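Local structure of 39 kDa initiator binding protein (Trichomonas vaginalis, 1Q87) at residues P29-T34 against K172-A177; A103-Y108 against G148-N153; M112-S117 against G179-D184. The protein binds the initiator (Inr) element of core promoters, and this chain is its C-terminal domain, probably a partner for other components of transcription. All coordinates share one frame; numbering follows the deposited sequence.

Contact 1 (P29-T34 against K172-A177)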
loop_
_atom_site.group_PDB
_atom_site.type_symbol
_atom_site.label_atom_id
_atom_site.label_comp_id
_atom_site.label_asym_id
_atom_site.label_seq_id
_atom_site.Cartn_x
_atom_site.Cartn_y
_atom_site.Cartn_z
ATOM N N PRO A 29 2.493 -19.062 4.071
ATOM C CA PRO A 29 2.213 -19.172 5.509
ATOM C C PRO A 29 3.323 -18.531 6.317
ATOM O O PRO A 29 3.070 -17.716 7.197
ATOM C CB PRO A 29 2.142 -20.676 5.730
ATOM C CG PRO A 29 1.516 -21.151 4.452
ATOM C CD PRO A 29 2.260 -20.345 3.388
ATOM N N ASN A 30 4.556 -18.924 6.012
ATOM C CA ASN A 30 5.736 -18.376 6.675
ATOM C C ASN A 30 5.808 -16.846 6.523
ATOM O O ASN A 30 6.103 -16.124 7.470
ATOM C CB ASN A 30 7.002 -18.987 6.071
ATOM C CG ASN A 30 7.220 -20.435 6.483
ATOM O OD1 ASN A 30 8.111 -21.108 5.937
ATOM N ND2 ASN A 30 6.423 -20.925 7.446
ATOM N N GLU A 31 5.554 -16.356 5.318
ATOM C CA GLU A 31 5.597 -14.934 5.089
ATOM C C GLU A 31 4.532 -14.225 5.901
ATOM O O GLU A 31 4.753 -13.116 6.375
ATOM C CB GLU A 31 5.432 -14.642 3.597
ATOM C CG GLU A 31 6.602 -15.216 2.785
ATOM C CD GLU A 31 6.456 -15.085 1.276
ATOM O OE1 GLU A 31 7.431 -15.447 0.576
ATOM O OE2 GLU A 31 5.393 -14.635 0.788
ATOM N N GLN A 32 3.391 -14.881 6.078
ATOM C CA GLN A 32 2.283 -14.295 6.820
ATOM C C GLN A 32 2.627 -14.108 8.285
ATOM O O GLN A 32 2.350 -13.031 8.870
ATOM C CB GLN A 32 1.047 -15.161 6.681
ATOM C CG GLN A 32 0.309 -14.846 5.408
ATOM C CD GLN A 32 -0.707 -15.903 5.032
ATOM O OE1 GLN A 32 -1.731 -15.590 4.434
ATOM N NE2 GLN A 32 -0.422 -17.163 5.360
ATOM N N GLU A 33 3.228 -15.146 8.868
ATOM C CA GLU A 33 3.630 -15.080 10.250
ATOM C C GLU A 33 4.816 -14.146 10.409
ATOM O O GLU A 33 4.883 -13.386 11.371
ATOM C CB GLU A 33 3.926 -16.473 10.777
ATOM C CG GLU A 33 2.622 -17.240 11.020
ATOM C CD GLU A 33 1.487 -16.323 11.532
ATOM O OE1 GLU A 33 1.649 -15.722 12.627
ATOM O OE2 GLU A 33 0.446 -16.205 10.832
ATOM N N THR A 34 5.750 -14.183 9.469
ATOM C CA THR A 34 6.859 -13.268 9.564
ATOM C C THR A 34 6.292 -11.843 9.581
ATOM O O THR A 34 6.643 -11.014 10.437
ATOM C CB THR A 34 7.779 -13.380 8.369
ATOM O OG1 THR A 34 8.399 -14.673 8.364
ATOM C CG2 THR A 34 8.840 -12.263 8.420
ATOM N N LYS A 172 4.049 -6.718 -1.686
ATOM C CA LYS A 172 4.713 -7.729 -0.863
ATOM C C LYS A 172 5.278 -6.919 0.336
ATOM O O LYS A 172 6.319 -6.274 0.230
ATOM C CB LYS A 172 5.847 -8.373 -1.644
ATOM C CG LYS A 172 5.430 -8.942 -2.987
ATOM C CD LYS A 172 4.675 -10.251 -2.812
ATOM C CE LYS A 172 5.620 -11.404 -2.447
ATOM N NZ LYS A 172 4.873 -12.654 -2.080
ATOM N N PRO A 173 4.604 -6.960 1.494
ATOM C CA PRO A 173 5.038 -6.217 2.687
ATOM C C PRO A 173 6.411 -6.509 3.285
ATOM O O PRO A 173 6.847 -5.775 4.139
ATOM C CB PRO A 173 3.904 -6.442 3.713
ATOM C CG PRO A 173 2.908 -7.341 3.019
ATOM C CD PRO A 173 3.611 -7.977 1.840
ATOM N N LEU A 174 7.097 -7.562 2.854
ATOM C CA LEU A 174 8.438 -7.820 3.389
ATOM C C LEU A 174 9.557 -7.357 2.436
ATOM O O LEU A 174 10.737 -7.471 2.758
ATOM C CB LEU A 174 8.632 -9.311 3.683
ATOM C CG LEU A 174 7.573 -9.991 4.552
ATOM C CD1 LEU A 174 7.849 -11.511 4.699
ATOM C CD2 LEU A 174 7.567 -9.298 5.890
ATOM N N ILE A 175 9.189 -6.799 1.284
ATOM C CA ILE A 175 10.184 -6.390 0.314
ATOM C C ILE A 175 10.333 -4.900 0.180
ATOM O O ILE A 175 9.373 -4.188 -0.167
ATOM C CB ILE A 175 9.897 -6.992 -1.078
ATOM C CG1 ILE A 175 9.835 -8.519 -0.984
ATOM C CG2 ILE A 175 10.951 -6.511 -2.097
ATOM C CD1 ILE A 175 11.085 -9.178 -0.452
ATOM N N GLU A 176 11.558 -4.436 0.439
ATOM C CA GLU A 176 11.855 -3.017 0.370
ATOM C C GLU A 176 11.629 -2.499 -1.031
ATOM O O GLU A 176 11.725 -3.214 -2.014
ATOM C CB GLU A 176 13.289 -2.744 0.804
ATOM C CG GLU A 176 13.523 -2.997 2.280
ATOM C CD GLU A 176 14.924 -2.614 2.729
ATOM O OE1 GLU A 176 15.418 -1.541 2.292
ATOM O OE2 GLU A 176 15.522 -3.375 3.526
ATOM N N ALA A 177 11.298 -1.238 -1.130
ATOM C CA ALA A 177 11.058 -0.687 -2.440
ATOM C C ALA A 177 12.237 -0.881 -3.417
ATOM O O ALA A 177 12.099 -0.649 -4.622
ATOM C CB ALA A 177 10.702 0.765 -2.298
#
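Leu174 sets its two methyls against the first turns of helix 29-47 and lies against Glu31 and Thr34, one helical turn apart on the same side. Its CD1 does most of the touching: it sits 3.9 Å from Thr34 CG2 and comes equally near the backbone O of Glu31, while Leu174 CD2 reaches Thr34 CG2 at 4.1 Å. Thr34 offers its methyl because CG2 stands anti to the backbone N; the hydroxyl is turned back along the helix, where Thr34 OG1 donates a hydrogen bond to Asn30 O (2.9 Å), which also accepts the backbone N-H of Thr34. Beside this apolar patch the extended chain of Glu31 meets Lys172 at an oblique angle. The lysine is folded at chi2 (-76°) and chi3 (-75°), which carries its amine round to the carboxylate, and Glu31 OE2 and Lys172 NZ form a long salt bridge of 3.5 Å. Phe35 of the same helix continues the apolar side, touching Pro173 and Leu174. Lys172 to Ile175, after strand 165-171, form a type I beta turn, closed by Ile175 N to Lys172 O. The arrangement is a beta turn docked on the N-terminal end of a helix at the domain surface.

Contact 2 (A103-Y108 against G148-N153)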
loop_
_atom_site.group_PDB
_atom_site.type_symbol
_atom_site.label_atom_id
_atom_site.label_comp_id
_atom_site.label_asym_id
_atom_site.label_seq_id
_atom_site.Cartn_x
_atom_site.Cartn_y
_atom_site.Cartn_z
ATOM N N ALA A 103 0.728 -3.393 5.503
ATOM C CA ALA A 103 0.362 -4.352 4.452
ATOM C C ALA A 103 0.297 -3.634 3.115
ATOM O O ALA A 103 0.742 -4.169 2.122
ATOM C CB ALA A 103 -0.996 -4.999 4.753
ATOM N N MET A 104 -0.257 -2.428 3.102
ATOM C CA MET A 104 -0.349 -1.646 1.867
ATOM C C MET A 104 0.990 -1.117 1.391
ATOM O O MET A 104 1.328 -1.273 0.224
ATOM C CB MET A 104 -1.272 -0.431 2.017
ATOM C CG MET A 104 -2.700 -0.770 2.430
ATOM S SD MET A 104 -3.648 0.714 2.482
ATOM C CE MET A 104 -3.418 1.166 4.264
ATOM N N PHE A 105 1.763 -0.518 2.298
ATOM C CA PHE A 105 3.032 0.094 1.912
ATOM C C PHE A 105 4.330 -0.292 2.634
ATOM O O PHE A 105 5.326 0.389 2.470
ATOM C CB PHE A 105 2.890 1.583 1.989
ATOM C CG PHE A 105 1.765 2.131 1.184
ATOM C CD1 PHE A 105 1.818 2.145 -0.223
ATOM C CD2 PHE A 105 0.681 2.713 1.822
ATOM C CE1 PHE A 105 0.789 2.741 -0.970
ATOM C CE2 PHE A 105 -0.361 3.320 1.091
ATOM C CZ PHE A 105 -0.314 3.338 -0.295
ATOM N N GLY A 106 4.328 -1.356 3.432
ATOM C CA GLY A 106 5.548 -1.770 4.096
ATOM C C GLY A 106 6.474 -2.532 3.136
ATOM O O GLY A 106 6.100 -2.774 1.981
ATOM N N PRO A 107 7.670 -2.954 3.593
ATOM C CA PRO A 107 8.164 -2.741 4.974
ATOM C C PRO A 107 8.365 -1.286 5.359
ATOM O O PRO A 107 8.388 -0.380 4.505
ATOM C CB PRO A 107 9.488 -3.519 5.033
ATOM C CG PRO A 107 9.607 -4.237 3.682
ATOM C CD PRO A 107 8.756 -3.433 2.722
ATOM N N TYR A 108 8.497 -1.049 6.665
ATOM C CA TYR A 108 8.662 0.321 7.136
ATOM C C TYR A 108 9.962 0.997 6.610
ATOM O O TYR A 108 9.969 2.192 6.382
ATOM C CB TYR A 108 8.581 0.345 8.659
ATOM C CG TYR A 108 9.918 0.310 9.357
ATOM C CD1 TYR A 108 10.624 1.491 9.596
ATOM C CD2 TYR A 108 10.466 -0.893 9.780
ATOM C CE1 TYR A 108 11.839 1.480 10.239
ATOM C CE2 TYR A 108 11.678 -0.929 10.426
ATOM C CZ TYR A 108 12.367 0.268 10.650
ATOM O OH TYR A 108 13.599 0.254 11.245
ATOM N N GLY A 148 -9.724 2.593 -7.636
ATOM C CA GLY A 148 -8.913 1.583 -6.976
ATOM C C GLY A 148 -8.860 1.769 -5.472
ATOM O O GLY A 148 -8.918 2.906 -4.993
ATOM N N TRP A 149 -8.762 0.662 -4.730
ATOM C CA TRP A 149 -8.681 0.716 -3.273
ATOM C C TRP A 149 -8.049 -0.568 -2.798
ATOM O O TRP A 149 -7.907 -1.508 -3.570
ATOM C CB TRP A 149 -10.068 0.884 -2.643
ATOM C CG TRP A 149 -10.990 -0.291 -2.876
ATOM C CD1 TRP A 149 -11.256 -1.330 -2.015
ATOM C CD2 TRP A 149 -11.677 -0.594 -4.093
ATOM N NE1 TRP A 149 -12.061 -2.262 -2.630
ATOM C CE2 TRP A 149 -12.333 -1.833 -3.903
ATOM C CE3 TRP A 149 -11.802 0.067 -5.329
ATOM C CZ2 TRP A 149 -13.109 -2.433 -4.918
ATOM C CZ3 TRP A 149 -12.573 -0.525 -6.337
ATOM C CH2 TRP A 149 -13.217 -1.764 -6.122
ATOM N N PHE A 150 -7.636 -0.602 -1.535
ATOM C CA PHE A 150 -7.040 -1.790 -0.970
ATOM C C PHE A 150 -8.166 -2.540 -0.267
ATOM O O PHE A 150 -9.026 -1.935 0.372
ATOM C CB PHE A 150 -5.900 -1.392 -0.007
ATOM C CG PHE A 150 -4.597 -1.061 -0.729
ATOM C CD1 PHE A 150 -3.672 -2.066 -0.999
ATOM C CD2 PHE A 150 -4.300 0.251 -1.105
ATOM C CE1 PHE A 150 -2.458 -1.783 -1.618
ATOM C CE2 PHE A 150 -3.082 0.566 -1.733
ATOM C CZ PHE A 150 -2.154 -0.466 -1.984
ATOM N N ASP A 151 -8.166 -3.849 -0.459
ATOM C CA ASP A 151 -9.151 -4.757 0.092
ATOM C C ASP A 151 -9.034 -4.706 1.608
ATOM O O ASP A 151 -7.994 -5.055 2.171
ATOM C CB ASP A 151 -8.842 -6.175 -0.440
ATOM C CG ASP A 151 -9.866 -7.255 0.005
ATOM O OD1 ASP A 151 -10.307 -7.303 1.169
ATOM O OD2 ASP A 151 -10.203 -8.100 -0.839
ATOM N N GLN A 152 -10.090 -4.283 2.279
ATOM C CA GLN A 152 -10.024 -4.243 3.727
ATOM C C GLN A 152 -9.673 -5.592 4.381
ATOM O O GLN A 152 -9.078 -5.616 5.449
ATOM C CB GLN A 152 -11.331 -3.711 4.309
ATOM C CG GLN A 152 -11.112 -2.533 5.241
ATOM C CD GLN A 152 -10.472 -1.343 4.537
ATOM O OE1 GLN A 152 -9.365 -1.436 4.003
ATOM N NE2 GLN A 152 -11.169 -0.221 4.536
ATOM N N ASN A 153 -10.016 -6.710 3.754
ATOM C CA ASN A 153 -9.695 -8.027 4.343
ATOM C C ASN A 153 -8.401 -8.696 3.916
ATOM O O ASN A 153 -8.019 -9.704 4.493
ATOM C CB ASN A 153 -10.819 -9.017 4.077
ATOM C CG ASN A 153 -11.904 -8.919 5.092
ATOM O OD1 ASN A 153 -11.820 -9.541 6.151
ATOM N ND2 ASN A 153 -12.929 -8.113 4.797
#
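Phe150 meets both Met104 and Phe105 on helix 95-105, where the helix faces strand 147-151. Before it in the strand, Trp149 lies on Ile159 and Pro133. Phe150 then points inward. Met104 CG stands over one face of its ring, 3.9 Å from the centroid and 18° off the normal, a CH-pi contact. The chain then crosses to the CD2 side, where Met104 SD lies obliquely, 3.7 Å from Phe150 CD2, a Met-aromatic contact. Phe150 CG stands anti to the carbonyl carbon (chi1 -81°), and the ring turns an edge to the face of Phe105; this T-shaped pair has centroids 5.7 Å apart and planes at 69°, and its nearest atoms are Phe105 CZ and Phe150 CE2 at 4.2 Å. Such helix-on-sheet packing builds the buried centre of this mixed helix-and-sheet domain: strand 147-151 is an edge strand of a five-stranded antiparallel sheet within this chain, and Leu158 of the adjacent strand also touches Phe150. Further on, the side chain of Asp151 makes an Asx turn, in which Asp151 OD1 accepts Asn153 N at 2.7 Å through the anti lone pair. Asn153 OD1 in turn takes the backbone N of Ser21.

Contact 3 (M112-S117 against G179-D184); sequences MLKIAS and GQYLMD
Lys114 and Tyr181 carry this contact, the lysine chain lying across one face of the phenol ring, with Ser117 one turn further along helix 111-123. Lys114 comes first along the helix. Its chain is extended beyond CG, which lets it run past the tyrosine in the opposite sense to that side chain. Lys114 CD lies over the rim of the ring, 3.7 Å from Tyr181 CD1. Lys114 CE follows over the face, 3.7 Å from the ring centroid and 22° off the normal, making a CH-pi contact offset toward the CG and CD1 side. The amine continues beyond the ring to the root of the side chain, where Lys114 NZ is 3.5 Å from Tyr181 CB. Its bonding lies elsewhere: the buried ammonium is gripped by three oxygens, Gly106 O, Ile175 O and Asn171 OD1, which would probably stabilise its positive charge away from solvent. The lysine thus joins two loops and a strand end to the helix while its methylenes pack as an apolar chain.

Ser117 approaches the far end of the same ring. Its OG is 3.9 Å from Tyr181 OH, and the two hydroxyls turn to different partners, Ser117 OG to Asp194 OD2 and Tyr181 OH to the backbone N of Trp193. Tyr181 reaches this position with CG between the backbone N and the carbonyl carbon (chi1 62°).

Around the contact, helix 111-123 also packs against helices 74-84 and 95-105, through Ile115 against Val80, Ile84, Phe101 and Phe105. Tyr181 leads into strand 182-183, whose Leu182 and Met183 pair with strands 189-190 and 165-171, and helix 193-199 adjoins both segments through Trp193.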
loop_
_atom_site.group_PDB
_atom_site.type_symbol
_atom_site.label_atom_id
_atom_site.label_comp_id
_atom_site.label_asym_id
_atom_site.label_seq_id
_atom_site.Cartn_x
_atom_site.Cartn_y
_atom_site.Cartn_z
ATOM N N MET A 112 7.679 5.224 2.841
ATOM C CA MET A 112 7.381 6.476 2.180
ATOM C C MET A 112 7.747 6.479 0.704
ATOM O O MET A 112 7.272 7.301 -0.052
ATOM C CB MET A 112 8.078 7.584 2.935
ATOM C CG MET A 112 7.471 7.780 4.303
ATOM S SD MET A 112 5.934 8.676 4.195
ATOM C CE MET A 112 4.942 7.679 5.064
ATOM N N LEU A 113 8.584 5.541 0.281
ATOM C CA LEU A 113 8.929 5.489 -1.130
ATOM C C LEU A 113 7.759 4.857 -1.839
ATOM O O LEU A 113 7.291 5.413 -2.845
ATOM C CB LEU A 113 10.195 4.664 -1.376
ATOM C CG LEU A 113 11.440 5.250 -0.707
ATOM C CD1 LEU A 113 12.666 4.365 -1.048
ATOM C CD2 LEU A 113 11.628 6.715 -1.167
ATOM N N LYS A 114 7.275 3.717 -1.315
ATOM C CA LYS A 114 6.127 3.034 -1.926
ATOM C C LYS A 114 4.942 3.981 -2.023
ATOM O O LYS A 114 4.300 4.089 -3.079
ATOM C CB LYS A 114 5.738 1.786 -1.136
ATOM C CG LYS A 114 6.878 0.759 -1.098
ATOM C CD LYS A 114 6.384 -0.658 -0.970
ATOM C CE LYS A 114 7.509 -1.623 -0.883
ATOM N NZ LYS A 114 6.964 -2.919 -0.371
ATOM N N ILE A 115 4.710 4.730 -0.957
ATOM C CA ILE A 115 3.590 5.655 -0.955
ATOM C C ILE A 115 3.713 6.670 -2.063
ATOM O O ILE A 115 2.797 6.810 -2.873
ATOM C CB ILE A 115 3.412 6.393 0.420
ATOM C CG1 ILE A 115 2.888 5.413 1.494
ATOM C CG2 ILE A 115 2.470 7.588 0.253
ATOM C CD1 ILE A 115 2.792 6.011 2.886
ATOM N N ALA A 116 4.835 7.391 -2.088
ATOM C CA ALA A 116 5.065 8.397 -3.126
ATOM C C ALA A 116 4.914 7.741 -4.502
ATOM O O ALA A 116 4.215 8.259 -5.376
ATOM C CB ALA A 116 6.468 8.997 -2.996
ATOM N N SER A 117 5.554 6.591 -4.691
ATOM C CA SER A 117 5.466 5.922 -5.977
ATOM C C SER A 117 4.025 5.720 -6.445
ATOM O O SER A 117 3.623 6.248 -7.490
ATOM C CB SER A 117 6.184 4.583 -5.923
ATOM O OG SER A 117 5.935 3.852 -7.106
ATOM N N GLY A 179 13.621 -3.769 -4.068
ATOM C CA GLY A 179 13.389 -4.996 -4.819
ATOM C C GLY A 179 12.081 -5.084 -5.614
ATOM O O GLY A 179 11.423 -4.073 -5.932
ATOM N N GLN A 180 11.727 -6.321 -5.968
ATOM C CA GLN A 180 10.490 -6.607 -6.698
ATOM C C GLN A 180 9.404 -6.866 -5.619
ATOM O O GLN A 180 9.221 -7.990 -5.136
ATOM C CB GLN A 180 10.698 -7.836 -7.559
ATOM C CG GLN A 180 11.825 -7.653 -8.558
ATOM C CD GLN A 180 11.775 -8.686 -9.678
ATOM O OE1 GLN A 180 11.999 -9.875 -9.445
ATOM N NE2 GLN A 180 11.452 -8.237 -10.894
ATOM N N TYR A 181 8.685 -5.811 -5.265
ATOM C CA TYR A 181 7.710 -5.874 -4.174
ATOM C C TYR A 181 6.249 -5.955 -4.584
ATOM O O TYR A 181 5.367 -5.720 -3.763
ATOM C CB TYR A 181 7.930 -4.663 -3.263
ATOM C CG TYR A 181 7.715 -3.331 -3.978
ATOM C CD1 TYR A 181 6.444 -2.759 -4.072
ATOM C CD2 TYR A 181 8.796 -2.620 -4.520
ATOM C CE1 TYR A 181 6.257 -1.513 -4.676
ATOM C CE2 TYR A 181 8.616 -1.358 -5.126
ATOM C CZ TYR A 181 7.367 -0.823 -5.197
ATOM O OH TYR A 181 7.220 0.395 -5.783
ATOM N N LEU A 182 6.013 -6.224 -5.864
ATOM C CA LEU A 182 4.683 -6.392 -6.384
ATOM C C LEU A 182 4.640 -7.760 -7.060
ATOM O O LEU A 182 5.619 -8.184 -7.674
ATOM C CB LEU A 182 4.334 -5.270 -7.359
ATOM C CG LEU A 182 4.158 -3.895 -6.716
ATOM C CD1 LEU A 182 3.595 -2.927 -7.752
ATOM C CD2 LEU A 182 3.233 -3.978 -5.499
ATOM N N MET A 183 3.523 -8.468 -6.888
ATOM C CA MET A 183 3.327 -9.800 -7.467
ATOM C C MET A 183 1.848 -9.966 -7.773
ATOM O O MET A 183 0.984 -9.476 -7.005
ATOM C CB MET A 183 3.778 -10.906 -6.505
ATOM C CG MET A 183 3.626 -12.290 -7.099
ATOM S SD MET A 183 4.611 -13.615 -6.291
ATOM C CE MET A 183 3.990 -13.538 -4.723
ATOM N N ASP A 184 1.564 -10.656 -8.884
ATOM C CA ASP A 184 0.190 -10.866 -9.333
ATOM C C ASP A 184 -0.285 -12.268 -9.034
ATOM O O ASP A 184 0.422 -13.047 -8.365
ATOM C CB ASP A 184 0.038 -10.510 -10.836
ATOM C CG ASP A 184 0.793 -11.481 -11.803
ATOM O OD1 ASP A 184 0.970 -11.088 -12.984
ATOM O OD2 ASP A 184 1.199 -12.606 -11.430
#

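Contacts 2 and 3 are buried, whereas contact 1 lies at the surface, about 13 Å between centres from the middle of the chain. Contact 2 is wholly apolar and aromatic; contact 3 adds a buried charge, and contact 1 pairs a small apolar patch with a long salt bridge. The five-stranded sheet links all three, since 148-153, 172-177 and 179-184 lie on it or in its connections. Lys114 of contact 3 ties them more closely, bonding to a residue of each of the other two contacts. Pro107 packs on the turn at 172-177, and Phe105 packs on Ile115, joining the successive helices 95-105 and 111-123.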